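Local coordinates for acyl-CoA synthetase (AMP-forming)/AMP-acid ligase II-like protein (Dyadobacter fermentans, PDB 4GS5) that probably acts as an AMP-forming ligase of the ATP-dependent AMP-binding family, perhaps joining medium-chain fatty acids to coenzyme A, at residues A307-E310 and R311-E315; K342-K345 and R346-F349; E287-A290 and K291-Q294; V320-E324 and N325-I329. One frame throughout, in Å; residues are numbered along the deposited sequence.

Contact 1 (A307-E310 and R311-E315); sequences ALTE and RLTAE
T313 folds back onto the carbonyl of T309, one turn earlier in the same helix. Its CB sits 3.4 Å from T309 O. OG1 lies beside the backbone N of its own residue, with chi1 at -67°, and this turns the hydroxyl toward the preceding turn. There OG1 donates to T309 O over 3.0 Å. T309 O therefore holds two bonds from one residue, because T313 N also donates to it at 2.9 Å. The two donors arrive from opposite faces of the carbonyl plane. The hydroxyl, 35° out of that plane, is the more tilted of the two. The pairing ties the hydroxyl to the helix backbone.

R311 contacts L308 and A307 instead. Its CB is 3.6 Å from L308 O, and L308 CD1 comes within 4.4 Å of that same CB. R311 CG passes 3.9 Å from A307 O. Beyond it the chain bends at chi3 and the guanidinium leads away from the earlier turn. L312 is buried and packs on V272 and F273 of helix 262-276, while T309 and T313 face strand 329-332. Backbone bonds such as L312 N to L308 O continue the i to i+4 pattern. L312 faces the protein while A307, E310, R311 and A314 are exposed, consistent with an amphipathic helix. It is the crossover helix of the beta-alpha-beta unit formed with strands 295-301 and 329-332.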
ATOM      1  N   ALA A 307     -15.954   5.383  43.424  1.00 66.97           N
ATOM      2  CA  ALA A 307     -16.163   3.937  43.442  1.00 62.15           C
ATOM      3  C   ALA A 307     -16.052   3.330  42.050  1.00 60.24           C
ATOM      4  O   ALA A 307     -15.360   2.325  41.853  1.00 56.12           O
ATOM      5  CB  ALA A 307     -17.518   3.608  44.054  1.00 63.88           C
ATOM      6  N   LEU A 308     -16.741   3.944  41.091  1.00 60.12           N
ATOM      7  CA  LEU A 308     -16.746   3.459  39.715  1.00 58.34           C
ATOM      8  C   LEU A 308     -15.384   3.678  39.066  1.00 55.40           C
ATOM      9  O   LEU A 308     -14.925   2.850  38.286  1.00 54.27           O
ATOM     10  CB  LEU A 308     -17.852   4.134  38.903  1.00 59.41           C
ATOM     11  CG  LEU A 308     -18.165   3.528  37.533  1.00 59.80           C
ATOM     12  CD1 LEU A 308     -18.303   2.021  37.628  1.00 60.39           C
ATOM     13  CD2 LEU A 308     -19.428   4.136  36.955  1.00 61.12           C
ATOM     14  N   THR A 309     -14.730   4.782  39.408  1.00 55.96           N
ATOM     15  CA  THR A 309     -13.391   5.049  38.902  1.00 56.58           C
ATOM     16  C   THR A 309     -12.410   3.959  39.348  1.00 57.41           C
ATOM     17  O   THR A 309     -11.557   3.526  38.571  1.00 56.30           O
ATOM     18  CB  THR A 309     -12.888   6.434  39.344  1.00 54.98           C
ATOM     19  OG1 THR A 309     -13.803   7.436  38.881  1.00 56.44           O
ATOM     20  CG2 THR A 309     -11.515   6.711  38.758  1.00 49.64           C
ATOM     21  N   GLU A 310     -12.550   3.519  40.596  1.00 57.55           N
ATOM     22  CA  GLU A 310     -11.745   2.426  41.141  1.00 57.76           C
ATOM     23  C   GLU A 310     -12.006   1.093  40.437  1.00 55.49           C
ATOM     24  O   GLU A 310     -11.061   0.371  40.099  1.00 53.59           O
ATOM     25  CB  GLU A 310     -11.980   2.279  42.645  1.00 61.86           C
ATOM     26  CG  GLU A 310     -11.070   3.148  43.496  1.00 66.85           C
ATOM     27  CD  GLU A 310     -11.424   3.110  44.982  1.00 75.01           C
ATOM     28  OE1 GLU A 310     -12.247   2.259  45.396  1.00 76.23           O
ATOM     29  OE2 GLU A 310     -10.879   3.943  45.737  1.00 78.99           O
ATOM     30  N   ARG A 311     -13.279   0.759  40.224  1.00 52.79           N
ATOM     31  CA  ARG A 311     -13.626  -0.427  39.444  1.00 51.34           C
ATOM     32  C   ARG A 311     -12.988  -0.334  38.062  1.00 48.21           C
ATOM     33  O   ARG A 311     -12.409  -1.298  37.560  1.00 42.83           O
ATOM     34  CB  ARG A 311     -15.143  -0.578  39.287  1.00 55.28           C
ATOM     35  CG  ARG A 311     -15.850  -1.234  40.463  1.00 66.68           C
ATOM     36  CD  ARG A 311     -17.186  -1.839  40.034  1.00 73.01           C
ATOM     37  NE  ARG A 311     -16.998  -3.054  39.241  1.00 77.19           N
ATOM     38  CZ  ARG A 311     -17.984  -3.836  38.808  1.00 81.85           C
ATOM     39  NH1 ARG A 311     -19.247  -3.531  39.084  1.00 84.57           N
ATOM     40  NH2 ARG A 311     -17.709  -4.924  38.095  1.00 82.90           N
ATOM     41  N   LEU A 312     -13.105   0.835  37.446  1.00 48.36           N
ATOM     42  CA  LEU A 312     -12.623   1.021  36.088  1.00 46.78           C
ATOM     43  C   LEU A 312     -11.125   0.782  36.037  1.00 44.95           C
ATOM     44  O   LEU A 312     -10.630  -0.003  35.221  1.00 42.77           O
ATOM     45  CB  LEU A 312     -12.931   2.431  35.604  1.00 43.57           C
ATOM     46  CG  LEU A 312     -12.234   2.743  34.286  1.00 44.22           C
ATOM     47  CD1 LEU A 312     -12.804   1.869  33.166  1.00 42.58           C
ATOM     48  CD2 LEU A 312     -12.363   4.222  33.972  1.00 48.55           C
ATOM     49  N   THR A 313     -10.415   1.478  36.913  1.00 46.09           N
ATOM     50  CA  THR A 313      -8.968   1.377  36.993  1.00 47.28           C
ATOM     51  C   THR A 313      -8.517  -0.076  37.137  1.00 49.55           C
ATOM     52  O   THR A 313      -7.623  -0.533  36.415  1.00 44.52           O
ATOM     53  CB  THR A 313      -8.428   2.213  38.164  1.00 51.42           C
ATOM     54  OG1 THR A 313      -8.637   3.605  37.888  1.00 55.26           O
ATOM     55  CG2 THR A 313      -6.940   1.953  38.382  1.00 48.36           C
ATOM     56  N   ALA A 314      -9.145  -0.799  38.062  1.00 49.53           N
ATOM     57  CA  ALA A 314      -8.776  -2.187  38.329  1.00 52.54           C
ATOM     58  C   ALA A 314      -9.066  -3.116  37.147  1.00 51.79           C
ATOM     59  O   ALA A 314      -8.236  -3.955  36.788  1.00 54.18           O
ATOM     60  CB  ALA A 314      -9.466  -2.698  39.604  1.00 54.12           C
ATOM     61  N   GLU A 315     -10.242  -2.972  36.549  1.00 49.20           N
ATOM     62  CA  GLU A 315     -10.619  -3.808  35.409  1.00 52.53           C
ATOM     63  C   GLU A 315      -9.667  -3.608  34.227  1.00 50.48           C
ATOM     64  O   GLU A 315      -9.297  -4.572  33.552  1.00 47.10           O
ATOM     65  CB  GLU A 315     -12.072  -3.544  34.990  1.00 59.95           C
ATOM     66  CG  GLU A 315     -12.445  -4.066  33.604  1.00 69.01           C
ATOM     67  CD  GLU A 315     -12.711  -5.562  33.565  1.00 80.32           C
ATOM     68  OE1 GLU A 315     -12.394  -6.256  34.558  1.00 84.41           O
ATOM     69  OE2 GLU A 315     -13.246  -6.040  32.534  1.00 83.32           O
TER

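Contact 2 (K342-K345 and R346-F349); sequences KIDK and RATF
D344 caps the helix that begins after it, and both its side chain and its carbonyl meet the first turn. The tight part centres on D344 O. T348 N and T348 OG1 both donate to it, the hydroxyl over 2.8 Å. They come from opposite faces of the carbonyl plane, with OG1 above that plane. T348 is buried, and its OG1 also accepts from A336 N, so the hydroxyl is fixed by two bonds. I343 CG2 comes within 4.2 Å of T348 OG1, and T348 and I343 both pack on F283.

The D344 carboxylate makes the cap. CG is anti to the backbone N (chi1 -169°), which swings OD1 toward the helix start. A347 N donates to OD1 at 2.9 Å with an N-H...O angle of 164°. The donor stands well above the carboxylate plane, 61° out of it. The methyl A347 CB presses 3.3 Å from D344 CG. Replacing D344 by an alanine is likely to leave A347 N without its capping acceptor and take away the carboxylate that lies against the A347 methyl.

The looser side faces solvent. A water accepts from R346 N at 3.0 Å and bonds weakly to D344 OD1. R346 bends away at chi3, and its NE stays 6.6 Å from D344 OD1, too far for a salt bridge. With an acid as N-cap, the negative charge sits at the positive end of the helix dipole, which would probably steady both the carboxylate and the first turn.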
ATOM      1  N   LYS A 342     -16.562  16.322  15.741  1.00 50.65           N
ATOM      2  CA  LYS A 342     -15.641  15.290  16.167  1.00 48.53           C
ATOM      3  C   LYS A 342     -14.853  15.803  17.368  1.00 45.81           C
ATOM      4  O   LYS A 342     -14.596  17.008  17.487  1.00 48.82           O
ATOM      5  CB  LYS A 342     -14.716  14.916  15.007  1.00 48.25           C
ATOM      6  CG  LYS A 342     -15.486  14.570  13.736  1.00 50.74           C
ATOM      7  CD  LYS A 342     -14.564  14.308  12.567  1.00 50.02           C
ATOM      8  CE  LYS A 342     -15.371  14.027  11.294  1.00 51.25           C
ATOM      9  NZ  LYS A 342     -14.464  13.725  10.139  1.00 51.84           N
ATOM     10  N   ILE A 343     -14.497  14.901  18.271  1.00 45.43           N
ATOM     11  CA  ILE A 343     -13.661  15.272  19.402  1.00 42.54           C
ATOM     12  C   ILE A 343     -12.361  15.868  18.880  1.00 40.90           C
ATOM     13  O   ILE A 343     -11.637  15.225  18.123  1.00 41.63           O
ATOM     14  CB  ILE A 343     -13.336  14.048  20.289  1.00 44.99           C
ATOM     15  CG1 ILE A 343     -14.622  13.455  20.865  1.00 49.26           C
ATOM     16  CG2 ILE A 343     -12.379  14.430  21.432  1.00 40.79           C
ATOM     17  CD1 ILE A 343     -14.448  12.061  21.428  1.00 47.23           C
ATOM     18  N   ASP A 344     -12.074  17.106  19.258  1.00 44.47           N
ATOM     19  CA  ASP A 344     -10.740  17.634  19.044  1.00 48.82           C
ATOM     20  C   ASP A 344      -9.913  17.167  20.231  1.00 47.49           C
ATOM     21  O   ASP A 344      -9.937  17.795  21.293  1.00 51.43           O
ATOM     22  CB  ASP A 344     -10.758  19.156  18.988  1.00 53.91           C
ATOM     23  CG  ASP A 344      -9.436  19.742  18.503  1.00 57.24           C
ATOM     24  OD1 ASP A 344      -8.373  19.128  18.743  1.00 54.61           O
ATOM     25  OD2 ASP A 344      -9.462  20.825  17.888  1.00 57.39           O
ATOM     26  N   LYS A 345      -9.200  16.057  20.063  1.00 47.03           N
ATOM     27  CA  LYS A 345      -8.453  15.467  21.172  1.00 45.89           C
ATOM     28  C   LYS A 345      -7.312  16.358  21.629  1.00 46.42           C
ATOM     29  O   LYS A 345      -7.144  16.594  22.826  1.00 42.56           O
ATOM     30  CB  LYS A 345      -7.947  14.077  20.804  1.00 42.79           C
ATOM     31  CG  LYS A 345      -9.083  13.106  20.525  1.00 44.18           C
ATOM     32  CD  LYS A 345      -8.571  11.746  20.101  1.00 42.60           C
ATOM     33  CE  LYS A 345      -9.729  10.861  19.638  1.00 41.62           C
ATOM     34  NZ  LYS A 345      -9.242   9.581  19.072  1.00 37.03           N
ATOM     35  N   ARG A 346      -6.538  16.856  20.672  1.00 50.22           N
ATOM     36  CA  ARG A 346      -5.442  17.774  20.955  1.00 54.13           C
ATOM     37  C   ARG A 346      -5.901  19.017  21.735  1.00 50.03           C
ATOM     38  O   ARG A 346      -5.285  19.390  22.736  1.00 47.86           O
ATOM     39  CB  ARG A 346      -4.744  18.166  19.651  1.00 62.72           C
ATOM     40  CG  ARG A 346      -3.625  19.179  19.799  1.00 71.55           C
ATOM     41  CD  ARG A 346      -2.594  18.981  18.702  1.00 77.42           C
ATOM     42  NE  ARG A 346      -1.960  17.669  18.827  1.00 80.11           N
ATOM     43  CZ  ARG A 346      -0.827  17.449  19.491  1.00 81.71           C
ATOM     44  NH1 ARG A 346      -0.322  16.223  19.570  1.00 74.77           N
ATOM     45  NH2 ARG A 346      -0.194  18.460  20.074  1.00 87.52           N
ATOM     46  N   ALA A 347      -6.982  19.649  21.290  1.00 49.01           N
ATOM     47  CA  ALA A 347      -7.487  20.848  21.965  1.00 52.63           C
ATOM     48  C   ALA A 347      -8.017  20.497  23.351  1.00 55.94           C
ATOM     49  O   ALA A 347      -7.761  21.210  24.329  1.00 54.45           O
ATOM     50  CB  ALA A 347      -8.571  21.524  21.137  1.00 56.06           C
ATOM     51  N   THR A 348      -8.744  19.385  23.426  1.00 54.90           N
ATOM     52  CA  THR A 348      -9.246  18.872  24.698  1.00 51.61           C
ATOM     53  C   THR A 348      -8.111  18.697  25.698  1.00 49.97           C
ATOM     54  O   THR A 348      -8.250  19.049  26.873  1.00 50.83           O
ATOM     55  CB  THR A 348      -9.995  17.525  24.523  1.00 41.05           C
ATOM     56  OG1 THR A 348     -11.186  17.735  23.753  1.00 44.35           O
ATOM     57  CG2 THR A 348     -10.383  16.938  25.874  1.00 41.97           C
ATOM     58  N   PHE A 349      -6.985  18.158  25.239  1.00 44.85           N
ATOM     59  CA  PHE A 349      -5.894  17.868  26.162  1.00 44.66           C
ATOM     60  C   PHE A 349      -5.235  19.139  26.697  1.00 52.22           C
ATOM     61  O   PHE A 349      -5.000  19.254  27.896  1.00 56.34           O
ATOM     62  CB  PHE A 349      -4.857  16.921  25.549  1.00 41.53           C
ATOM     63  CG  PHE A 349      -3.988  16.261  26.568  1.00 42.41           C
ATOM     64  CD1 PHE A 349      -4.497  15.263  27.380  1.00 43.40           C
ATOM     65  CD2 PHE A 349      -2.674  16.656  26.739  1.00 46.00           C
ATOM     66  CE1 PHE A 349      -3.715  14.661  28.334  1.00 46.04           C
ATOM     67  CE2 PHE A 349      -1.873  16.055  27.700  1.00 50.03           C
ATOM     68  CZ  PHE A 349      -2.393  15.056  28.500  1.00 51.45           C
TER
HETATM   69  O   HOH W   1      -6.680  16.398  17.685  1.00 55.07           O

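Contact 3 (E287-A290 and K291-Q294); sequences EPDA and KLGQ
D289 OD1 is gripped by two backbone N-H groups of the turn that follows it. L292 N donates at 2.9 Å, reaching the anti side of the oxygen and lying 23° out of the carboxylate plane. K291 N adds a weak, strongly bent bond at 3.3 Å. The aspartate gets there because its CG is anti to the backbone N, chi1 -176°, which folds the carboxylate over the loop. Carbon also closes round the oxygen: K291 CB and L292 CB each lie 3.4 Å from OD1. The other oxygen, OD2, accepts from a water at 2.7 Å. That water in turn accepts from K291 N, so the lysine N-H has two acceptors. A leucine in place of D289 would probably leave L292 N without its acceptor and let the loop move more freely.

Backbone bonds close the turn. G293 N donates to D289 O at 2.7 Å, and D289 N donates back to G293 O. The second donor stands above the carbonyl plane of G293, 54° out of it. G293 has a positive phi, where a side chain would be jammed against the carbonyl O of L292. Next to this pair, Q294 CA makes a CA-H...O contact with E287 O at 3.5 Å.

E287 and Q294 find their polar partners further off, E287 OE1 with Y330 OH and Q294 OE1 with N254 N. Three residues, A290 to L292, span the hydrogen-bonded pair, and the whole is a tight beta hairpin between antiparallel strands 282-289 and 295-301.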
ATOM      1  N   GLU A 287       1.239  12.017  26.921  1.00 32.69           N
ATOM      2  CA  GLU A 287       1.922  13.259  27.245  1.00 36.01           C
ATOM      3  C   GLU A 287       3.416  13.010  27.339  1.00 33.31           C
ATOM      4  O   GLU A 287       3.853  11.869  27.518  1.00 29.36           O
ATOM      5  CB  GLU A 287       1.368  13.887  28.526  1.00 39.06           C
ATOM      6  CG  GLU A 287       1.577  13.062  29.772  1.00 44.94           C
ATOM      7  CD  GLU A 287       1.041  13.764  31.005  1.00 55.82           C
ATOM      8  OE1 GLU A 287      -0.052  13.388  31.478  1.00 53.56           O
ATOM      9  OE2 GLU A 287       1.710  14.701  31.496  1.00 64.68           O
ATOM     10  N   PRO A 288       4.206  14.067  27.154  1.00 35.56           N
ATOM     11  CA  PRO A 288       5.652  13.901  27.251  1.00 36.41           C
ATOM     12  C   PRO A 288       5.999  13.391  28.643  1.00 37.15           C
ATOM     13  O   PRO A 288       5.364  13.783  29.620  1.00 38.95           O
ATOM     14  CB  PRO A 288       6.180  15.323  27.061  1.00 43.00           C
ATOM     15  CG  PRO A 288       5.097  16.042  26.299  1.00 46.95           C
ATOM     16  CD  PRO A 288       3.810  15.436  26.779  1.00 42.26           C
ATOM     17  N   ASP A 289       6.978  12.500  28.725  1.00 37.27           N
ATOM     18  CA  ASP A 289       7.445  11.983  30.002  1.00 33.29           C
ATOM     19  C   ASP A 289       8.948  11.746  29.912  1.00 35.00           C
ATOM     20  O   ASP A 289       9.405  11.041  29.009  1.00 34.18           O
ATOM     21  CB  ASP A 289       6.736  10.659  30.347  1.00 31.17           C
ATOM     22  CG  ASP A 289       7.133  10.135  31.737  1.00 34.71           C
ATOM     23  OD1 ASP A 289       7.770   9.059  31.842  1.00 31.41           O
ATOM     24  OD2 ASP A 289       6.824  10.836  32.719  1.00 38.80           O
ATOM     25  N   ALA A 290       9.710  12.296  30.860  1.00 35.90           N
ATOM     26  CA  ALA A 290      11.163  12.180  30.829  1.00 34.49           C
ATOM     27  C   ALA A 290      11.605  10.725  30.808  1.00 35.11           C
ATOM     28  O   ALA A 290      12.543  10.367  30.097  1.00 37.88           O
ATOM     29  CB  ALA A 290      11.814  12.930  32.009  1.00 35.28           C
ATOM     30  N   LYS A 291      10.930   9.889  31.587  1.00 32.38           N
ATOM     31  CA  LYS A 291      11.343   8.493  31.727  1.00 34.01           C
ATOM     32  C   LYS A 291      10.932   7.631  30.536  1.00 30.47           C
ATOM     33  O   LYS A 291      11.739   6.872  29.997  1.00 31.61           O
ATOM     34  CB  LYS A 291      10.762   7.886  33.005  1.00 37.61           C
ATOM     35  CG  LYS A 291      11.065   6.404  33.168  1.00 45.31           C
ATOM     36  CD  LYS A 291      10.817   5.934  34.597  1.00 55.51           C
ATOM     37  CE  LYS A 291      10.895   4.413  34.693  1.00 61.97           C
ATOM     38  NZ  LYS A 291      12.234   3.894  34.289  1.00 64.21           N
ATOM     39  N   LEU A 292       9.676   7.757  30.137  1.00 27.06           N
ATOM     40  CA  LEU A 292       9.095   6.873  29.126  1.00 25.70           C
ATOM     41  C   LEU A 292       9.145   7.438  27.701  1.00 28.78           C
ATOM     42  O   LEU A 292       8.968   6.698  26.736  1.00 29.06           O
ATOM     43  CB  LEU A 292       7.649   6.578  29.496  1.00 25.62           C
ATOM     44  CG  LEU A 292       7.513   5.752  30.776  1.00 33.62           C
ATOM     45  CD1 LEU A 292       6.056   5.725  31.227  1.00 30.41           C
ATOM     46  CD2 LEU A 292       8.053   4.340  30.552  1.00 35.55           C
ATOM     47  N   GLY A 293       9.390   8.737  27.578  1.00 28.68           N
ATOM     48  CA  GLY A 293       9.324   9.419  26.295  1.00 29.83           C
ATOM     49  C   GLY A 293       7.914   9.952  26.113  1.00 30.27           C
ATOM     50  O   GLY A 293       7.657  11.154  26.242  1.00 32.66           O
ATOM     51  N   GLN A 294       6.994   9.033  25.838  1.00 25.88           N
ATOM     52  CA  GLN A 294       5.574   9.345  25.768  1.00 30.75           C
ATOM     53  C   GLN A 294       4.823   8.454  26.765  1.00 31.00           C
ATOM     54  O   GLN A 294       5.030   7.245  26.807  1.00 31.19           O
ATOM     55  CB  GLN A 294       5.074   9.145  24.343  1.00 29.17           C
ATOM     56  CG  GLN A 294       5.821  10.014  23.334  1.00 30.29           C
ATOM     57  CD  GLN A 294       5.358   9.767  21.907  1.00 34.74           C
ATOM     58  OE1 GLN A 294       5.683   8.743  21.313  1.00 29.54           O
ATOM     59  NE2 GLN A 294       4.591  10.710  21.355  1.00 36.11           N
TER
HETATM   60  O   HOH W   2       9.255  10.724  33.965  1.00 38.09           O

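Contact 4 (V320-E324 and N325-I329); sequences VSTYE and NPKHI. With EDO (1,2-ethanediol), chain Y.
The loop from the end of helix 306-319 to strand 329-332 is the return leg of a beta-alpha-beta crossover, and here T322 meets N325 and K327. T322 O takes the ammonium of K327: NZ donates at 2.8 Å, standing above the carbonyl plane, 39° out of it. The lysine reaches back because its chain bends at chi2, -71°, and then runs extended to the tip. K327 NZ also passes 3.7 Å from T322 OG1, the two side chains crossing at a slant. N325 N adds a weak bond to T322 O at 3.4 Å. N325 CB rests 3.5 Å from the same oxygen.

The bend itself is a type I turn from S321 to E324, closed by E324 N donating to S321 O. It coincides with an ST turn, since S321 OG accepts from Y323 N at 3.0 Å. V320 packs against the turn, its CG2 lying 3.8 Å from N325 CA.

Two waters bridge polar atoms of the loop. One donates to Y323 O and to N325 O, the latter at 2.8 Å. The second sits near T322 OG1, with weak bonds from N325 ND2 and K327 NZ. N325 also packs on I316 and R317 of the helix, and P326 on L296 and L298 of the neighbouring strand. E324 touches V258 and I260 of strand 258-261.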
ATOM      1  N   VAL A 320      -4.756  -5.595  30.489  1.00 29.96           N
ATOM      2  CA  VAL A 320      -3.581  -5.194  29.711  1.00 27.88           C
ATOM      3  C   VAL A 320      -2.330  -5.227  30.580  1.00 30.44           C
ATOM      4  O   VAL A 320      -2.412  -5.149  31.796  1.00 28.64           O
ATOM      5  CB  VAL A 320      -3.727  -3.770  29.119  1.00 31.27           C
ATOM      6  CG1 VAL A 320      -5.062  -3.609  28.376  1.00 33.58           C
ATOM      7  CG2 VAL A 320      -3.576  -2.721  30.210  1.00 32.15           C
ATOM      8  N   SER A 321      -1.174  -5.360  29.940  1.00 28.81           N
ATOM      9  CA  SER A 321       0.098  -5.253  30.629  1.00 29.65           C
ATOM     10  C   SER A 321       0.257  -3.891  31.306  1.00 30.31           C
ATOM     11  O   SER A 321      -0.253  -2.871  30.830  1.00 26.50           O
ATOM     12  CB  SER A 321       1.253  -5.467  29.641  1.00 29.76           C
ATOM     13  OG  SER A 321       2.473  -5.072  30.246  1.00 38.55           O
ATOM     14  N   THR A 322       0.987  -3.869  32.412  1.00 29.85           N
ATOM     15  CA  THR A 322       1.308  -2.604  33.055  1.00 29.22           C
ATOM     16  C   THR A 322       1.949  -1.640  32.051  1.00 25.81           C
ATOM     17  O   THR A 322       1.765  -0.427  32.146  1.00 26.52           O
ATOM     18  CB  THR A 322       2.217  -2.806  34.305  1.00 36.24           C
ATOM     19  OG1 THR A 322       2.498  -1.540  34.905  1.00 37.15           O
ATOM     20  CG2 THR A 322       3.536  -3.487  33.925  1.00 30.52           C
ATOM     21  N   TYR A 323       2.690  -2.170  31.081  1.00 24.61           N
ATOM     22  CA  TYR A 323       3.356  -1.301  30.116  1.00 32.67           C
ATOM     23  C   TYR A 323       2.372  -0.615  29.148  1.00 33.24           C
ATOM     24  O   TYR A 323       2.718   0.411  28.548  1.00 29.36           O
ATOM     25  CB  TYR A 323       4.422  -2.065  29.324  1.00 29.81           C
ATOM     26  CG  TYR A 323       5.539  -2.601  30.179  1.00 32.11           C
ATOM     27  CD1 TYR A 323       6.530  -1.757  30.668  1.00 34.47           C
ATOM     28  CD2 TYR A 323       5.593  -3.948  30.523  1.00 30.11           C
ATOM     29  CE1 TYR A 323       7.552  -2.247  31.464  1.00 36.17           C
ATOM     30  CE2 TYR A 323       6.614  -4.446  31.313  1.00 25.26           C
ATOM     31  CZ  TYR A 323       7.589  -3.597  31.777  1.00 32.19           C
ATOM     32  OH  TYR A 323       8.612  -4.084  32.574  1.00 32.78           O
ATOM     33  N   GLU A 324       1.175  -1.192  28.980  1.00 28.45           N
ATOM     34  CA  GLU A 324       0.157  -0.626  28.074  1.00 30.23           C
ATOM     35  C   GLU A 324      -1.084  -0.075  28.795  1.00 28.62           C
ATOM     36  O   GLU A 324      -2.113   0.215  28.174  1.00 32.11           O
ATOM     37  CB  GLU A 324      -0.227  -1.655  26.996  1.00 26.75           C
ATOM     38  CG  GLU A 324       0.997  -2.065  26.186  1.00 30.06           C
ATOM     39  CD  GLU A 324       0.711  -3.062  25.097  1.00 35.38           C
ATOM     40  OE1 GLU A 324      -0.462  -3.202  24.678  1.00 37.56           O
ATOM     41  OE2 GLU A 324       1.687  -3.699  24.656  1.00 37.77           O
ATOM     42  N   ASN A 325      -0.954   0.068  30.109  1.00 28.18           N
ATOM     43  CA  ASN A 325      -1.984   0.591  30.993  1.00 27.66           C
ATOM     44  C   ASN A 325      -1.845   2.123  31.079  1.00 30.98           C
ATOM     45  O   ASN A 325      -0.751   2.626  31.342  1.00 33.63           O
ATOM     46  CB  ASN A 325      -1.756  -0.045  32.375  1.00 33.85           C
ATOM     47  CG  ASN A 325      -2.877   0.224  33.345  1.00 44.72           C
ATOM     48  OD1 ASN A 325      -3.958   0.658  32.957  1.00 49.14           O
ATOM     49  ND2 ASN A 325      -2.624  -0.031  34.627  1.00 51.95           N
ATOM     50  N   PRO A 326      -2.939   2.874  30.847  1.00 30.29           N
ATOM     51  CA  PRO A 326      -2.882   4.337  31.009  1.00 29.76           C
ATOM     52  C   PRO A 326      -2.327   4.708  32.388  1.00 34.25           C
ATOM     53  O   PRO A 326      -2.778   4.141  33.382  1.00 31.10           O
ATOM     54  CB  PRO A 326      -4.351   4.757  30.919  1.00 29.49           C
ATOM     55  CG  PRO A 326      -4.997   3.673  30.060  1.00 30.36           C
ATOM     56  CD  PRO A 326      -4.260   2.404  30.378  1.00 32.31           C
ATOM     57  N   LYS A 327      -1.382   5.644  32.447  1.00 38.26           N
ATOM     58  CA  LYS A 327      -0.677   5.949  33.702  1.00 37.98           C
ATOM     59  C   LYS A 327      -1.367   7.042  34.502  1.00 40.77           C
ATOM     60  O   LYS A 327      -0.950   7.387  35.610  1.00 45.07           O
ATOM     61  CB  LYS A 327       0.767   6.360  33.424  1.00 41.71           C
ATOM     62  CG  LYS A 327       1.552   5.351  32.616  1.00 46.21           C
ATOM     63  CD  LYS A 327       1.855   4.106  33.421  1.00 48.97           C
ATOM     64  CE  LYS A 327       2.534   3.053  32.563  1.00 48.63           C
ATOM     65  NZ  LYS A 327       2.845   1.848  33.371  1.00 52.36           N
ATOM     66  N   HIS A 328      -2.411   7.612  33.922  1.00 35.32           N
ATOM     67  CA  HIS A 328      -3.182   8.636  34.594  1.00 35.30           C
ATOM     68  C   HIS A 328      -4.538   8.728  33.919  1.00 34.61           C
ATOM     69  O   HIS A 328      -4.662   8.482  32.718  1.00 34.79           O
ATOM     70  CB  HIS A 328      -2.468   9.980  34.510  1.00 42.29           C
ATOM     71  CG  HIS A 328      -3.039  11.017  35.425  1.00 51.46           C
ATOM     72  ND1 HIS A 328      -3.917  11.989  34.994  1.00 56.46           N
ATOM     73  CD2 HIS A 328      -2.874  11.219  36.755  1.00 56.06           C
ATOM     74  CE1 HIS A 328      -4.258  12.756  36.016  1.00 59.57           C
ATOM     75  NE2 HIS A 328      -3.642  12.307  37.096  1.00 61.28           N
ATOM     76  N   ILE A 329      -5.558   9.055  34.695  1.00 36.57           N
ATOM     77  CA  ILE A 329      -6.879   9.275  34.136  1.00 40.01           C
ATOM     78  C   ILE A 329      -7.258  10.726  34.374  1.00 42.92           C
ATOM     79  O   ILE A 329      -7.311  11.183  35.516  1.00 43.41           O
ATOM     80  CB  ILE A 329      -7.926   8.331  34.755  1.00 42.22           C
ATOM     81  CG1 ILE A 329      -7.555   6.874  34.461  1.00 44.25           C
ATOM     82  CG2 ILE A 329      -9.329   8.662  34.234  1.00 38.94           C
ATOM     83  CD1 ILE A 329      -8.529   5.862  35.013  1.00 49.96           C
TER
HETATM   84  C1  EDO Y 424       3.396  -5.509  22.486  1.00 41.05           C
HETATM   85  O1  EDO Y 424       4.618  -5.115  21.859  1.00 39.13           O
HETATM   86  C2  EDO Y 424       2.255  -4.619  22.029  1.00 40.50           C
HETATM   87  O2  EDO Y 424       1.020  -5.229  22.409  1.00 43.34           O
HETATM   88  O   HOH W   3       0.322   0.845  35.463  1.00 46.13           O
HETATM   89  O   HOH W   4       1.375   2.739  29.569  1.00 45.19           O

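How the contacts relate
All four contacts lie in the C-terminal part of the chain. Contact 3 leads into strand 295-301, contact 1 is the helix after it, and contact 4 returns to strand 329-332. Contacts 1 and 4 touch directly: T313 OG1 packs 3.7 Å from I329 CD1. Contacts 2 and 3 meet where F349 CZ lies 3.9 Å from E287 CB. Contacts 3 and 4 stay about 5 Å apart at their nearest atoms, contacts 1 and 2 about 15 Å. The chain entering contact 2, at K342 and I343, is consistent with the C-terminal lysine motif of related adenylating enzymes. A 1,2-ethanediol, probably from the crystallisation liquor, lies about 4 Å from the side chain of I343.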